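Local coordinates for mandelate racemase/muconate lactonizing enzyme-like protein (Roseovarius sp. TM1035, PDB 3RCY) that probably catalyses a magnesium-assisted reaction on a carboxylate substrate, as in the mandelate racemase branch of the enolase superfamily, its own substrate being unknown, at residues P316-S328 / I358-V370. Sequence-based numbering, arbitrary orientation.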
loop_
_atom_site.group_PDB
_atom_site.type_symbol
_atom_site.label_atom_id
_atom_site.label_comp_id
_atom_site.label_asym_id
_atom_site.label_seq_id
_atom_site.Cartn_x
_atom_site.Cartn_y
_atom_site.Cartn_z
ATOM N N PRO A 316 -19.358 -40.420 -3.514
ATOM C CA PRO A 316 -19.353 -40.299 -4.969
ATOM C C PRO A 316 -20.416 -39.342 -5.514
ATOM O O PRO A 316 -20.367 -38.979 -6.691
ATOM C CB PRO A 316 -19.652 -41.728 -5.428
ATOM C CG PRO A 316 -20.463 -42.313 -4.303
ATOM C CD PRO A 316 -19.850 -41.739 -3.070
ATOM N N VAL A 317 -21.378 -38.962 -4.678
ATOM C CA VAL A 317 -22.411 -38.009 -5.085
ATOM C C VAL A 317 -21.816 -36.605 -5.139
ATOM O O VAL A 317 -21.971 -35.900 -6.136
ATOM C CB VAL A 317 -23.669 -38.049 -4.158
ATOM C CG1 VAL A 317 -24.632 -36.914 -4.501
ATOM C CG2 VAL A 317 -24.386 -39.396 -4.284
ATOM N N GLU A 318 -21.117 -36.199 -4.078
ATOM C CA GLU A 318 -20.402 -34.929 -4.133
ATOM C C GLU A 318 -19.373 -34.947 -5.265
ATOM O O GLU A 318 -19.177 -33.947 -5.946
ATOM C CB GLU A 318 -19.720 -34.590 -2.806
ATOM C CG GLU A 318 -19.281 -33.131 -2.768
ATOM C CD GLU A 318 -18.239 -32.834 -1.712
ATOM O OE1 GLU A 318 -17.255 -33.605 -1.587
ATOM O OE2 GLU A 318 -18.390 -31.807 -1.024
ATOM N N TRP A 319 -18.739 -36.097 -5.479
ATOM C CA TRP A 319 -17.764 -36.232 -6.557
ATOM C C TRP A 319 -18.395 -36.030 -7.934
ATOM O O TRP A 319 -17.778 -35.438 -8.809
ATOM C CB TRP A 319 -17.068 -37.587 -6.484
ATOM C CG TRP A 319 -15.947 -37.741 -7.455
ATOM C CD1 TRP A 319 -14.811 -36.972 -7.544
ATOM C CD2 TRP A 319 -15.838 -38.731 -8.478
ATOM N NE1 TRP A 319 -14.009 -37.428 -8.562
ATOM C CE2 TRP A 319 -14.611 -38.508 -9.150
ATOM C CE3 TRP A 319 -16.659 -39.787 -8.897
ATOM C CZ2 TRP A 319 -14.185 -39.307 -10.214
ATOM C CZ3 TRP A 319 -16.235 -40.579 -9.964
ATOM C CH2 TRP A 319 -15.009 -40.335 -10.604
ATOM N N ALA A 320 -19.617 -36.531 -8.128
ATOM C CA ALA A 320 -20.336 -36.309 -9.389
ATOM C C ALA A 320 -20.583 -34.817 -9.632
ATOM O O ALA A 320 -20.421 -34.335 -10.758
ATOM C CB ALA A 320 -21.648 -37.087 -9.426
ATOM N N ALA A 321 -20.956 -34.095 -8.578
ATOM C CA ALA A 321 -21.093 -32.639 -8.658
ATOM C C ALA A 321 -19.779 -32.002 -9.103
ATOM O O ALA A 321 -19.765 -31.175 -10.025
ATOM C CB ALA A 321 -21.584 -32.042 -7.323
ATOM N N ASN A 322 -18.678 -32.421 -8.479
ATOM C CA ASN A 322 -17.333 -31.954 -8.849
ATOM C C ASN A 322 -17.023 -32.133 -10.338
ATOM O O ASN A 322 -16.414 -31.265 -10.968
ATOM C CB ASN A 322 -16.263 -32.680 -8.028
ATOM C CG ASN A 322 -16.321 -32.350 -6.545
ATOM O OD1 ASN A 322 -17.051 -31.461 -6.115
ATOM N ND2 ASN A 322 -15.533 -33.067 -5.758
ATOM N N VAL A 323 -17.425 -33.279 -10.882
ATOM C CA VAL A 323 -17.120 -33.624 -12.265
ATOM C C VAL A 323 -17.886 -32.744 -13.250
ATOM O O VAL A 323 -17.294 -32.219 -14.198
ATOM C CB VAL A 323 -17.336 -35.140 -12.534
ATOM C CG1 VAL A 323 -17.274 -35.456 -14.029
ATOM C CG2 VAL A 323 -16.283 -35.959 -11.770
ATOM N N HIS A 324 -19.190 -32.568 -13.025
ATOM C CA HIS A 324 -19.984 -31.660 -13.866
ATOM C C HIS A 324 -19.505 -30.207 -13.802
ATOM O O HIS A 324 -19.438 -29.509 -14.831
ATOM C CB HIS A 324 -21.464 -31.771 -13.498
ATOM C CG HIS A 324 -22.071 -33.049 -13.969
ATOM N ND1 HIS A 324 -22.574 -33.202 -15.242
ATOM C CD2 HIS A 324 -22.170 -34.261 -13.373
ATOM C CE1 HIS A 324 -23.004 -34.441 -15.395
ATOM N NE2 HIS A 324 -22.759 -35.110 -14.280
ATOM N N PHE A 325 -19.191 -29.760 -12.587
ATOM C CA PHE A 325 -18.612 -28.443 -12.359
ATOM C C PHE A 325 -17.317 -28.301 -13.165
ATOM O O PHE A 325 -17.173 -27.370 -13.967
ATOM C CB PHE A 325 -18.358 -28.244 -10.857
ATOM C CG PHE A 325 -17.535 -27.024 -10.518
ATOM C CD1 PHE A 325 -18.034 -25.741 -10.733
ATOM C CD2 PHE A 325 -16.275 -27.163 -9.948
ATOM C CE1 PHE A 325 -17.277 -24.615 -10.411
ATOM C CE2 PHE A 325 -15.508 -26.038 -9.613
ATOM C CZ PHE A 325 -16.019 -24.759 -9.855
ATOM N N ALA A 326 -16.398 -29.246 -12.964
ATOM C CA ALA A 326 -15.095 -29.258 -13.644
ATOM C C ALA A 326 -15.210 -29.319 -15.169
ATOM O O ALA A 326 -14.425 -28.684 -15.872
ATOM C CB ALA A 326 -14.263 -30.421 -13.148
ATOM N N ALA A 327 -16.180 -30.088 -15.673
ATOM C CA ALA A 327 -16.386 -30.229 -17.124
ATOM C C ALA A 327 -16.705 -28.890 -17.803
ATOM O O ALA A 327 -16.420 -28.710 -18.996
ATOM C CB ALA A 327 -17.492 -31.220 -17.404
ATOM N N SER A 328 -17.260 -27.955 -17.026
ATOM C CA SER A 328 -17.830 -26.710 -17.555
ATOM C C SER A 328 -16.951 -25.468 -17.402
ATOM O O SER A 328 -17.321 -24.390 -17.883
ATOM C CB SER A 328 -19.181 -26.441 -16.886
ATOM O OG SER A 328 -18.993 -25.971 -15.554
ATOM N N ILE A 358 -11.096 -38.427 -16.029
ATOM C CA ILE A 358 -12.540 -38.603 -15.927
ATOM C C ILE A 358 -13.246 -38.011 -17.139
ATOM O O ILE A 358 -13.071 -36.830 -17.450
ATOM C CB ILE A 358 -13.121 -37.907 -14.660
ATOM C CG1 ILE A 358 -12.333 -38.290 -13.402
ATOM C CG2 ILE A 358 -14.605 -38.243 -14.492
ATOM C CD1 ILE A 358 -12.364 -37.210 -12.322
ATOM N N THR A 359 -14.065 -38.828 -17.798
ATOM C CA THR A 359 -14.904 -38.370 -18.896
ATOM C C THR A 359 -16.249 -37.891 -18.340
ATOM O O THR A 359 -16.921 -38.637 -17.627
ATOM C CB THR A 359 -15.105 -39.492 -19.946
ATOM O OG1 THR A 359 -13.828 -39.866 -20.476
ATOM C CG2 THR A 359 -15.991 -39.024 -21.102
ATOM N N PRO A 360 -16.638 -36.641 -18.651
ATOM C CA PRO A 360 -17.954 -36.139 -18.232
ATOM C C PRO A 360 -19.060 -37.059 -18.737
ATOM O O PRO A 360 -19.047 -37.433 -19.915
ATOM C CB PRO A 360 -18.049 -34.780 -18.932
ATOM C CG PRO A 360 -16.627 -34.352 -19.096
ATOM C CD PRO A 360 -15.860 -35.612 -19.364
ATOM N N PRO A 361 -19.996 -37.451 -17.851
ATOM C CA PRO A 361 -21.097 -38.314 -18.288
ATOM C C PRO A 361 -22.068 -37.586 -19.215
ATOM O O PRO A 361 -22.231 -36.357 -19.118
ATOM C CB PRO A 361 -21.784 -38.720 -16.977
ATOM C CG PRO A 361 -21.352 -37.738 -15.971
ATOM C CD PRO A 361 -19.994 -37.251 -16.390
ATOM N N GLU A 362 -22.688 -38.348 -20.114
ATOM C CA GLU A 362 -23.596 -37.798 -21.118
ATOM C C GLU A 362 -25.072 -37.964 -20.752
ATOM O O GLU A 362 -25.927 -37.314 -21.361
ATOM C CB GLU A 362 -23.323 -38.424 -22.497
ATOM C CG GLU A 362 -21.975 -38.040 -23.121
ATOM C CD GLU A 362 -21.884 -36.563 -23.535
ATOM O OE1 GLU A 362 -22.918 -35.947 -23.889
ATOM O OE2 GLU A 362 -20.759 -36.020 -23.500
ATOM N N ALA A 363 -25.364 -38.827 -19.773
ATOM C CA ALA A 363 -26.738 -39.058 -19.303
ATOM C C ALA A 363 -27.321 -37.817 -18.599
ATOM O O ALA A 363 -26.570 -36.915 -18.218
ATOM C CB ALA A 363 -26.784 -40.274 -18.376
ATOM N N PRO A 364 -28.663 -37.760 -18.426
ATOM C CA PRO A 364 -29.266 -36.556 -17.837
ATOM C C PRO A 364 -28.900 -36.358 -16.368
ATOM O O PRO A 364 -28.528 -37.326 -15.696
ATOM C CB PRO A 364 -30.772 -36.811 -17.978
ATOM C CG PRO A 364 -30.894 -37.877 -19.021
ATOM C CD PRO A 364 -29.687 -38.732 -18.852
ATOM N N GLY A 365 -28.984 -35.116 -15.885
ATOM C CA GLY A 365 -28.696 -34.815 -14.485
ATOM C C GLY A 365 -27.238 -35.050 -14.137
ATOM O O GLY A 365 -26.348 -34.777 -14.950
ATOM N N LEU A 366 -26.984 -35.565 -12.937
ATOM C CA LEU A 366 -25.612 -35.880 -12.534
ATOM C C LEU A 366 -25.094 -37.142 -13.230
ATOM O O LEU A 366 -23.909 -37.458 -13.160
ATOM C CB LEU A 366 -25.495 -36.010 -11.007
ATOM C CG LEU A 366 -25.626 -34.730 -10.172
ATOM C CD1 LEU A 366 -25.686 -35.082 -8.684
ATOM C CD2 LEU A 366 -24.495 -33.724 -10.434
ATOM N N GLY A 367 -25.986 -37.850 -13.910
ATOM C CA GLY A 367 -25.618 -39.044 -14.661
ATOM C C GLY A 367 -25.249 -40.206 -13.760
ATOM O O GLY A 367 -24.405 -41.032 -14.119
ATOM N N ILE A 368 -25.871 -40.255 -12.584
ATOM C CA ILE A 368 -25.601 -41.307 -11.609
ATOM C C ILE A 368 -26.865 -42.095 -11.282
ATOM O O ILE A 368 -27.979 -41.570 -11.381
ATOM C CB ILE A 368 -24.957 -40.750 -10.305
ATOM C CG1 ILE A 368 -25.858 -39.696 -9.641
ATOM C CG2 ILE A 368 -23.565 -40.165 -10.608
ATOM C CD1 ILE A 368 -25.335 -39.174 -8.278
ATOM N N GLU A 369 -26.681 -43.364 -10.925
ATOM C CA GLU A 369 -27.747 -44.157 -10.340
ATOM C C GLU A 369 -27.321 -44.509 -8.926
ATOM O O GLU A 369 -26.443 -45.348 -8.723
ATOM C CB GLU A 369 -28.020 -45.425 -11.164
ATOM C CG GLU A 369 -29.403 -46.016 -10.909
ATOM C CD GLU A 369 -29.612 -47.375 -11.563
ATOM O OE1 GLU A 369 -29.073 -47.613 -12.667
ATOM O OE2 GLU A 369 -30.330 -48.206 -10.960
ATOM N N VAL A 370 -27.925 -43.841 -7.952
ATOM C CA VAL A 370 -27.560 -44.042 -6.563
ATOM C C VAL A 370 -28.181 -45.342 -6.055
ATOM O O VAL A 370 -29.387 -45.568 -6.195
ATOM C CB VAL A 370 -27.955 -42.842 -5.672
ATOM C CG1 VAL A 370 -27.662 -43.135 -4.203
ATOM C CG2 VAL A 370 -27.187 -41.596 -6.101
#
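In the modified barrel of the enolase superfamily, helix 316-327 packs against the irregular chain that leaves strand 357-358, and His-324 and Leu-366 meet where the two are pinned together. His-324 NE2 donates to Leu-366 O (2.8 Å, N-H...O angle 151°), reaching it from well above the carbonyl plane rather than along a lone pair. That oxygen belongs to a type II' turn, Pro-364 to Gly-367, with Gly-365 and Gly-367 both at positive phi. With CG anti to its own carbonyl carbon (chi1 -73°), the histidine reaches out from the helix to the turn; because ND1 accepts a hydrogen bond from the backbone N of Trp-115, both ring nitrogens are engaged and the ring's rotation is fixed. Pro-361 CG lies 3.4 Å from His-324 NE2, while Leu-366 CD2 packs beside His-324 CD2 and over the backbone of Ala-321.

Apolar contacts extend the seam to both helix ends. Toward the C-terminal end, Ala-327 CB meets Pro-360 CG at 3.7 Å, and both methyls of Val-323 close on Ile-358 CG2. Ile-358 CD1 comes within 3.5 Å of Trp-319 CZ2, approaching the indole obliquely, and Val-323 CG2, from the same helix, sits over one face of that ring, offset toward its rim. Nearer the N-terminal end of the helix, Ile-368 CG2 touches Ala-320 CB (3.8 Å), and Val-317 CG2 meets both Ile-368 CD1 and Val-370 CG2.

Around this buried seam, Asp-104 of helix 89-110 accepts a bond from Leu-366 N. Strand 126-131 lies against Val-323, Ala-327 and Ile-358, whereas helices 285-288 and 290-302 pack on Ala-321 and Phe-325.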